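Local coordinates for protein gamma-glutamyl-gamma-aminobutyrate hydrolase PuuD (Escherichia coli, PDB 6VTV) that hydrolyses the gamma-glutamyl linkage of gamma-glutamyl-gamma-aminobutyrate, releasing 4-aminobutanoate and glutamate in the last step of putrescine degradation, at residues 10-15 and 247-252. Sequence-based numbering, arbitrary orientation.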
loop_
_atom_site.group_PDB
_atom_site.type_symbol
_atom_site.label_atom_id
_atom_site.label_comp_id
_atom_site.label_asym_id
_atom_site.label_seq_id
_atom_site.Cartn_x
_atom_site.Cartn_y
_atom_site.Cartn_z
ATOM N N ASN B 10 15.434 4.279 -15.428
ATOM C CA ASN B 10 15.435 3.622 -14.129
ATOM C C ASN B 10 14.536 4.422 -13.195
ATOM O O ASN B 10 14.754 5.623 -12.995
ATOM C CB ASN B 10 16.851 3.519 -13.568
ATOM C CG ASN B 10 17.499 2.178 -13.859
ATOM O OD1 ASN B 10 17.786 1.849 -15.010
ATOM N ND2 ASN B 10 17.734 1.396 -12.811
ATOM N N ASN B 11 13.526 3.767 -12.629
ATOM C CA ASN B 11 12.467 4.469 -11.922
ATOM C C ASN B 11 12.781 4.541 -10.437
ATOM O O ASN B 11 12.892 3.490 -9.785
ATOM C CB ASN B 11 11.135 3.769 -12.153
ATOM C CG ASN B 11 10.878 3.494 -13.623
ATOM O OD1 ASN B 11 11.186 2.413 -14.128
ATOM N ND2 ASN B 11 10.321 4.477 -14.321
ATOM N N PRO B 12 12.932 5.737 -9.866
ATOM C CA PRO B 12 13.263 5.839 -8.440
ATOM C C PRO B 12 12.165 5.257 -7.562
ATOM O O PRO B 12 10.975 5.340 -7.875
ATOM C CB PRO B 12 13.410 7.351 -8.217
ATOM C CG PRO B 12 13.671 7.920 -9.574
ATOM C CD PRO B 12 12.914 7.050 -10.531
ATOM N N VAL B 13 12.582 4.662 -6.448
ATOM C CA VAL B 13 11.646 4.083 -5.489
ATOM C C VAL B 13 11.032 5.209 -4.668
ATOM O O VAL B 13 11.744 5.959 -3.993
ATOM C CB VAL B 13 12.341 3.057 -4.582
ATOM C CG1 VAL B 13 11.340 2.452 -3.608
ATOM C CG2 VAL B 13 13.011 1.976 -5.413
ATOM N N ILE B 14 9.709 5.323 -4.716
ATOM C CA ILE B 14 8.976 6.367 -4.008
ATOM C C ILE B 14 8.157 5.714 -2.906
ATOM O O ILE B 14 7.260 4.907 -3.182
ATOM C CB ILE B 14 8.077 7.171 -4.960
ATOM C CG1 ILE B 14 8.870 7.637 -6.185
ATOM C CG2 ILE B 14 7.471 8.357 -4.236
ATOM C CD1 ILE B 14 10.065 8.505 -5.851
ATOM N N GLY B 15 8.464 6.057 -1.657
ATOM C CA GLY B 15 7.665 5.601 -0.538
ATOM C C GLY B 15 6.439 6.469 -0.344
ATOM O O GLY B 15 6.558 7.688 -0.192
ATOM N N ALA B 247 14.319 15.253 -8.934
ATOM C CA ALA B 247 15.047 15.415 -7.681
ATOM C C ALA B 247 15.454 14.067 -7.102
ATOM O O ALA B 247 16.562 13.919 -6.573
ATOM C CB ALA B 247 14.193 16.190 -6.679
ATOM N N CYS B 248 14.569 13.072 -7.193
ATOM C CA CYS B 248 14.916 11.734 -6.725
ATOM C C CYS B 248 16.037 11.134 -7.562
ATOM O O CYS B 248 16.931 10.469 -7.025
ATOM C CB CYS B 248 13.679 10.839 -6.743
ATOM S SG CYS B 248 12.291 11.502 -5.790
ATOM N N GLN B 249 16.009 11.359 -8.879
ATOM C CA GLN B 249 17.132 10.957 -9.719
ATOM C C GLN B 249 18.417 11.641 -9.277
ATOM O O GLN B 249 19.475 11.006 -9.200
ATOM C CB GLN B 249 16.842 11.283 -11.182
ATOM C CG GLN B 249 15.803 10.394 -11.829
ATOM C CD GLN B 249 15.466 10.839 -13.236
ATOM O OE1 GLN B 249 14.812 11.862 -13.437
ATOM N NE2 GLN B 249 15.921 10.073 -14.222
ATOM N N HIS B 250 18.342 12.942 -8.988
ATOM C CA HIS B 250 19.508 13.657 -8.483
ATOM C C HIS B 250 19.939 13.108 -7.130
ATOM O O HIS B 250 21.139 12.996 -6.850
ATOM C CB HIS B 250 19.200 15.151 -8.391
ATOM C CG HIS B 250 20.412 16.011 -8.211
ATOM N ND1 HIS B 250 21.474 15.992 -9.089
ATOM C CD2 HIS B 250 20.727 16.920 -7.259
ATOM C CE1 HIS B 250 22.393 16.850 -8.683
ATOM N NE2 HIS B 250 21.964 17.427 -7.575
ATOM N N HIS B 251 18.973 12.749 -6.281
ATOM C CA HIS B 251 19.303 12.150 -4.991
ATOM C C HIS B 251 20.029 10.823 -5.171
ATOM O O HIS B 251 20.952 10.504 -4.413
ATOM C CB HIS B 251 18.034 11.961 -4.162
ATOM C CG HIS B 251 18.249 11.195 -2.894
ATOM N ND1 HIS B 251 19.154 11.586 -1.932
ATOM C CD2 HIS B 251 17.675 10.060 -2.430
ATOM C CE1 HIS B 251 19.129 10.726 -0.929
ATOM N NE2 HIS B 251 18.239 9.790 -1.207
ATOM N N ILE B 252 19.625 10.036 -6.171
ATOM C CA ILE B 252 20.328 8.791 -6.472
ATOM C C ILE B 252 21.748 9.089 -6.938
ATOM O O ILE B 252 22.712 8.450 -6.502
ATOM C CB ILE B 252 19.551 7.976 -7.521
ATOM C CG1 ILE B 252 18.214 7.505 -6.947
ATOM C CG2 ILE B 252 20.379 6.792 -8.005
ATOM C CD1 ILE B 252 17.332 6.809 -7.957
#
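The ring of Pro12 packs against Cys248, Gln249 and Ile252, where the C-terminal helix 235-254 of this class I glutamine amidotransferase-like α/β fold lies against the residues leading into sheet strand 13-23. The contact is wholly apolar, without a hydrogen bond between the segments. CB and CG of the proline carry it: Cys248 CB lies at the ring edge, 3.8 Å from Pro12 CB, while Ile252 CD1, one helical turn farther on, stands over one face at 4.0 Å from the same Pro12 CB. The extended chain of Ile252 (chi2 174°) carries CD1, its nearest atom, over the ring. On the same side of the ring, but obliquely, Gln249 CG approaches Pro12 CG at 4.0 Å; it is the aliphatic stem of the glutamine, rather than its amide, that borders the ring. Two residues on, within the strand, Ile14 also contacts Phe244 and Ile245 of the same helix. Backbone hydrogen bonds link Pro12, through its carbonyl O, and Ile14 with Leu45 of the parallel strand 45-49, while Asn11 OD1 is hydrogen-bonded to Gln61 NE2 of the second subunit. Although the CB of Ile14 does not point at the helix, chi1 of -50° and chi2 of -59° bend its longer branch back, bringing CD1 to 3.7 Å from Cys248 SG.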